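Side-chain contacts in glycoside Hydrolase (Bacteroides uniformis, PDB 5T99), which probably cleaves galactosidic linkages in agarose-derived oligosaccharides during their breakdown by a gut symbiont, and binds the sugar mimic d-galacto-isofagomine: residues V180-H185 and T272-G277; V201-T206 and Y268-E273. One frame throughout, in Å; residues are numbered along the deposited sequence.

Contact 1: residues V180-H185 and T272-G277; sequences VYIPEH and TEIYDG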
loop_
_atom_site.group_PDB
_atom_site.type_symbol
_atom_site.label_atom_id
_atom_site.label_comp_id
_atom_site.label_asym_id
_atom_site.label_seq_id
_atom_site.Cartn_x
_atom_site.Cartn_y
_atom_site.Cartn_z
ATOM N N VAL A 180 27.612 15.256 17.611
ATOM C CA VAL A 180 27.610 15.742 16.238
ATOM C C VAL A 180 27.016 14.650 15.351
ATOM O O VAL A 180 27.590 13.568 15.211
ATOM C CB VAL A 180 29.025 16.117 15.755
ATOM C CG1 VAL A 180 28.963 16.798 14.393
ATOM C CG2 VAL A 180 29.714 17.031 16.766
ATOM N N TYR A 181 25.870 14.938 14.745
ATOM C CA TYR A 181 25.115 13.910 14.019
ATOM C C TYR A 181 24.103 14.487 13.034
ATOM O O TYR A 181 23.719 15.668 13.106
ATOM C CB TYR A 181 24.349 13.009 15.006
ATOM C CG TYR A 181 23.233 13.754 15.724
ATOM C CD1 TYR A 181 21.900 13.596 15.348
ATOM C CD2 TYR A 181 23.520 14.651 16.752
ATOM C CE1 TYR A 181 20.887 14.293 15.992
ATOM C CE2 TYR A 181 22.513 15.364 17.398
ATOM C CZ TYR A 181 21.203 15.181 17.021
ATOM O OH TYR A 181 20.222 15.893 17.672
ATOM N N ILE A 182 23.645 13.599 12.157
ATOM C CA ILE A 182 22.580 13.882 11.195
ATOM C C ILE A 182 21.212 13.638 11.866
ATOM O O ILE A 182 20.917 12.502 12.225
ATOM C CB ILE A 182 22.758 12.994 9.937
ATOM C CG1 ILE A 182 24.065 13.363 9.221
ATOM C CG2 ILE A 182 21.578 13.127 8.986
ATOM C CD1 ILE A 182 24.589 12.274 8.312
ATOM N N PRO A 183 20.376 14.696 12.030
ATOM C CA PRO A 183 19.038 14.555 12.642
ATOM C C PRO A 183 18.055 13.910 11.689
ATOM O O PRO A 183 18.455 13.541 10.576
ATOM C CB PRO A 183 18.637 15.993 12.948
ATOM C CG PRO A 183 19.321 16.784 11.883
ATOM C CD PRO A 183 20.610 16.077 11.575
ATOM N N GLU A 184 16.793 13.752 12.096
ATOM C CA GLU A 184 15.881 12.916 11.299
ATOM C C GLU A 184 15.610 13.539 9.941
ATOM O O GLU A 184 15.570 14.755 9.810
ATOM C CB GLU A 184 14.574 12.543 12.021
ATOM C CG GLU A 184 13.671 13.690 12.433
ATOM C CD GLU A 184 12.212 13.271 12.660
ATOM O OE1 GLU A 184 11.852 12.058 12.550
ATOM O OE2 GLU A 184 11.415 14.179 12.958
ATOM N N HIS A 185 15.470 12.678 8.940
ATOM C CA HIS A 185 15.300 13.096 7.549
ATOM C C HIS A 185 16.396 14.054 7.084
ATOM O O HIS A 185 16.147 14.945 6.286
ATOM C CB HIS A 185 13.915 13.714 7.368
ATOM C CG HIS A 185 12.825 12.915 8.011
ATOM N ND1 HIS A 185 11.777 13.494 8.696
ATOM C CD2 HIS A 185 12.642 11.574 8.098
ATOM C CE1 HIS A 185 10.978 12.543 9.147
ATOM N NE2 HIS A 185 11.487 11.371 8.808
ATOM N N THR A 272 26.458 7.833 4.514
ATOM C CA THR A 272 26.997 9.153 4.845
ATOM C C THR A 272 27.642 9.098 6.235
ATOM O O THR A 272 26.976 8.765 7.222
ATOM C CB THR A 272 25.894 10.247 4.796
ATOM O OG1 THR A 272 25.375 10.343 3.466
ATOM C CG2 THR A 272 26.437 11.615 5.212
ATOM N N GLU A 273 28.929 9.434 6.297
ATOM C CA GLU A 273 29.717 9.401 7.531
ATOM C C GLU A 273 30.103 10.828 7.884
ATOM O O GLU A 273 30.517 11.592 7.005
ATOM C CB GLU A 273 30.959 8.519 7.345
ATOM C CG GLU A 273 30.621 7.027 7.346
ATOM C CD GLU A 273 31.713 6.120 6.785
ATOM O OE1 GLU A 273 32.536 6.563 5.958
ATOM O OE2 GLU A 273 31.730 4.927 7.150
ATOM N N ILE A 274 29.918 11.201 9.149
ATOM C CA ILE A 274 30.338 12.504 9.654
ATOM C C ILE A 274 31.626 12.339 10.458
ATOM O O ILE A 274 31.739 11.395 11.254
ATOM C CB ILE A 274 29.252 13.121 10.556
ATOM C CG1 ILE A 274 27.906 13.169 9.816
ATOM C CG2 ILE A 274 29.670 14.505 11.045
ATOM C CD1 ILE A 274 27.920 13.968 8.531
ATOM N N TYR A 275 32.583 13.253 10.266
ATOM C CA TYR A 275 33.843 13.224 11.023
ATOM C C TYR A 275 34.113 14.535 11.716
ATOM O O TYR A 275 33.875 15.604 11.148
ATOM C CB TYR A 275 35.045 12.881 10.143
ATOM C CG TYR A 275 34.965 11.514 9.542
ATOM C CD1 TYR A 275 35.540 10.412 10.174
ATOM C CD2 TYR A 275 34.299 11.311 8.335
ATOM C CE1 TYR A 275 35.454 9.152 9.616
ATOM C CE2 TYR A 275 34.207 10.062 7.776
ATOM C CZ TYR A 275 34.775 8.986 8.409
ATOM O OH TYR A 275 34.659 7.746 7.823
ATOM N N ASP A 276 34.628 14.421 12.944
ATOM C CA ASP A 276 35.163 15.538 13.717
ATOM C C ASP A 276 36.662 15.275 13.813
ATOM O O ASP A 276 37.106 14.446 14.618
ATOM C CB ASP A 276 34.508 15.588 15.107
ATOM C CG ASP A 276 34.876 16.839 15.901
ATOM O OD1 ASP A 276 35.635 17.693 15.387
ATOM O OD2 ASP A 276 34.389 16.964 17.053
ATOM N N GLY A 277 37.432 15.959 12.971
ATOM C CA GLY A 277 38.831 15.615 12.742
ATOM C C GLY A 277 38.972 14.165 12.289
ATOM O O GLY A 277 38.277 13.716 11.369
#
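V180 and I182 face T272 and I274 across two backbones that run in roughly opposite directions without a hydrogen bond between them; the CA atoms of I182 and I274 are 8.0 Å apart. The patch lies between the sheets of the immunoglobulin-like beta sandwich, the first pair near the start of strand 180-194, the second on strand 268-276. The close contacts are all between aliphatic carbons. I182 holds its chain extended (chi2 159°), which carries CD1 to 3.7 Å from both T272 CG2 and I274 CD1. Behind this methyl, I182 CG1 crosses I274 CG1 at a slant, 3.9 Å away. The other branch of I274, CG2, meets V180 CG1 at 4.1 Å, side chains crossing at about a right angle. With OG1 beside the backbone N (chi1 -62°), T272 has CG2 anti to that N and offers it to I182; OG1 is hydrogen-bonded to H221 ND1. Exchanging I274 for an alanine removes both branches, and would probably open a gap beside I182 CD1 and leave V180 CG1 without its mate. I274 also packs on V207 and I219, and V180 on V207 and F217, from strands 198-209 and 215-224. On strand 279-288, T281 OG1 bonds to V180 O and D282 OD2 to I182 N.

Contact 2: residues V201-T206 and Y268-E273; sequences VQIETT and YKLKTE. With EDO (1,2-ethanediol), chain K.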
loop_
_atom_site.group_PDB
_atom_site.type_symbol
_atom_site.label_atom_id
_atom_site.label_comp_id
_atom_site.label_asym_id
_atom_site.label_seq_id
_atom_site.Cartn_x
_atom_site.Cartn_y
_atom_site.Cartn_z
ATOM N N VAL A 201 24.456 12.962 -9.058
ATOM C CA VAL A 201 23.771 12.757 -7.787
ATOM C C VAL A 201 24.114 13.931 -6.887
ATOM O O VAL A 201 25.271 14.125 -6.540
ATOM C CB VAL A 201 24.231 11.458 -7.113
ATOM C CG1 VAL A 201 23.599 11.314 -5.736
ATOM C CG2 VAL A 201 23.901 10.247 -7.988
ATOM N N GLN A 202 23.101 14.711 -6.526
ATOM C CA GLN A 202 23.257 15.883 -5.686
ATOM C C GLN A 202 22.754 15.511 -4.301
ATOM O O GLN A 202 21.705 14.882 -4.171
ATOM C CB GLN A 202 22.451 17.054 -6.282
ATOM C CG GLN A 202 22.433 18.335 -5.449
ATOM C CD GLN A 202 21.567 19.424 -6.060
ATOM O OE1 GLN A 202 20.567 19.858 -5.475
ATOM N NE2 GLN A 202 21.948 19.877 -7.225
ATOM N N ILE A 203 23.506 15.886 -3.268
ATOM C CA ILE A 203 23.221 15.453 -1.889
ATOM C C ILE A 203 23.308 16.623 -0.922
ATOM O O ILE A 203 24.352 17.273 -0.824
ATOM C CB ILE A 203 24.188 14.348 -1.421
ATOM C CG1 ILE A 203 24.118 13.130 -2.363
ATOM C CG2 ILE A 203 23.869 13.936 0.020
ATOM C CD1 ILE A 203 25.250 12.141 -2.177
ATOM N N GLU A 204 22.207 16.876 -0.215
ATOM C CA GLU A 204 22.167 17.860 0.857
ATOM C C GLU A 204 22.271 17.151 2.194
ATOM O O GLU A 204 21.440 16.308 2.499
ATOM C CB GLU A 204 20.874 18.676 0.831
ATOM C CG GLU A 204 20.881 19.850 1.805
ATOM C CD GLU A 204 19.494 20.407 2.036
ATOM O OE1 GLU A 204 19.168 21.432 1.419
ATOM O OE2 GLU A 204 18.735 19.802 2.813
ATOM N N THR A 205 23.277 17.519 2.984
ATOM C CA THR A 205 23.496 16.940 4.305
ATOM C C THR A 205 23.152 17.986 5.374
ATOM O O THR A 205 23.590 19.127 5.285
ATOM C CB THR A 205 24.962 16.479 4.479
ATOM O OG1 THR A 205 25.363 15.724 3.334
ATOM C CG2 THR A 205 25.141 15.618 5.718
ATOM N N THR A 206 22.379 17.567 6.374
ATOM C CA THR A 206 22.068 18.372 7.552
ATOM C C THR A 206 22.840 17.783 8.727
ATOM O O THR A 206 22.795 16.572 8.968
ATOM C CB THR A 206 20.546 18.344 7.864
ATOM O OG1 THR A 206 19.800 18.785 6.722
ATOM C CG2 THR A 206 20.203 19.236 9.060
ATOM N N TYR A 268 20.406 2.141 -5.430
ATOM C CA TYR A 268 21.716 2.391 -4.846
ATOM C C TYR A 268 21.497 2.607 -3.366
ATOM O O TYR A 268 20.381 2.859 -2.935
ATOM C CB TYR A 268 22.365 3.641 -5.465
ATOM C CG TYR A 268 22.933 3.448 -6.850
ATOM C CD1 TYR A 268 24.251 3.048 -7.035
ATOM C CD2 TYR A 268 22.153 3.658 -7.975
ATOM C CE1 TYR A 268 24.786 2.872 -8.309
ATOM C CE2 TYR A 268 22.668 3.481 -9.262
ATOM C CZ TYR A 268 23.990 3.098 -9.428
ATOM O OH TYR A 268 24.504 2.934 -10.690
ATOM N N LYS A 269 22.577 2.506 -2.606
ATOM C CA LYS A 269 22.600 2.815 -1.178
ATOM C C LYS A 269 23.665 3.890 -0.893
ATOM O O LYS A 269 24.824 3.743 -1.295
ATOM C CB LYS A 269 22.892 1.547 -0.381
ATOM C CG LYS A 269 22.899 1.716 1.135
ATOM C CD LYS A 269 23.145 0.391 1.857
ATOM C CE LYS A 269 21.899 -0.493 1.851
ATOM N NZ LYS A 269 22.151 -1.819 2.503
ATOM N N LEU A 270 23.255 4.959 -0.208
ATOM C CA LEU A 270 24.153 6.038 0.209
ATOM C C LEU A 270 24.519 5.863 1.673
ATOM O O LEU A 270 23.637 5.897 2.525
ATOM C CB LEU A 270 23.476 7.403 0.034
ATOM C CG LEU A 270 24.175 8.621 0.651
ATOM C CD1 LEU A 270 25.531 8.845 -0.016
ATOM C CD2 LEU A 270 23.298 9.858 0.556
ATOM N N LYS A 271 25.810 5.710 1.958
ATOM C CA LYS A 271 26.321 5.724 3.329
ATOM C C LYS A 271 26.973 7.075 3.556
ATOM O O LYS A 271 27.925 7.429 2.861
ATOM C CB LYS A 271 27.332 4.598 3.500
ATOM C CG LYS A 271 28.043 4.464 4.856
ATOM C CD LYS A 271 29.326 3.635 4.673
ATOM C CE LYS A 271 29.537 2.601 5.760
ATOM N NZ LYS A 271 30.515 1.551 5.336
ATOM N N THR A 272 26.458 7.833 4.514
ATOM C CA THR A 272 26.997 9.153 4.845
ATOM C C THR A 272 27.642 9.098 6.235
ATOM O O THR A 272 26.976 8.765 7.222
ATOM C CB THR A 272 25.894 10.247 4.796
ATOM O OG1 THR A 272 25.375 10.343 3.466
ATOM C CG2 THR A 272 26.437 11.615 5.212
ATOM N N GLU A 273 28.929 9.434 6.297
ATOM C CA GLU A 273 29.717 9.401 7.531
ATOM C C GLU A 273 30.103 10.828 7.884
ATOM O O GLU A 273 30.517 11.592 7.005
ATOM C CB GLU A 273 30.959 8.519 7.345
ATOM C CG GLU A 273 30.621 7.027 7.346
ATOM C CD GLU A 273 31.713 6.120 6.785
ATOM O OE1 GLU A 273 32.536 6.563 5.958
ATOM O OE2 GLU A 273 31.730 4.927 7.150
HETATM C C1 EDO K . 16.283 22.106 2.361
HETATM O O1 EDO K . 17.093 23.225 1.972
HETATM C C2 EDO K . 14.891 22.152 1.742
HETATM O O2 EDO K . 13.889 21.849 2.721
#
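I203 and T205 meet L270 and T272 in the interior of a beta sandwich, where strand 198-209 of a three-stranded sheet faces strand 268-276 of a four-stranded one. The segments run in the same general sense, with I203 level with L270 and T205 with T272. Their CA atoms are 9.7 Å apart in the first pair and 8.6 Å in the second, a spacing bridged by side chains and by no hydrogen bond. I203 and L270 reach toward each other tip to tip. The extended chain of I203 (chi2 166°) brings CD1 to 4.0 Å from L270 CD1 and 4.1 Å from L270 CD2, so one methyl faces the leucine fork. I203 CG2 adds a looser touch on L270 CD2 at 4.2 Å. One step along, T205 CG2 and T272 CG2 meet methyl to methyl at 4.2 Å. The two sheets form the immunoglobulin-like sandwich expected of family 2 glycoside hydrolases, and this layer of aliphatic carbon lies between them. H221, from strand 215-224, borders the layer: it touches I203, T205 and L270, and its ND1 is hydrogen-bonded to T272 OG1. L270 also packs on V187, V189 and F288. E204 lies on the other face of its strand; with CG anti to the backbone N (chi1 -172°) and the chain extended, it stretches outward. There its OE1 accepts a hydrogen bond of 2.8 Å from O1 of a 1,2-ethanediol that probably came from the crystallisation liquor.

How the contacts relate
Contacts 1 and 2 are neighbouring patches of one sandwich core, with centres about 11 Å apart. Strands 180-194 and 198-209 follow each other in the chain and pair in the same sheet; both face strand 268-276 of the other sheet, which supplies the second half of each contact and places T272 in both. Strands 215-224, 230-240 and 245-255 come between along the chain. The patches touch where T206 O lies 3.4 Å from P183 CD and 3.5 Å from I182 CG1, and T205 CG2 is 4.3 Å from both I182 CD1 and I274 CD1. Together they bind the two sheets of the immunoglobulin-like domain, and none of their residues belongs to the galacto-isofagomine pocket.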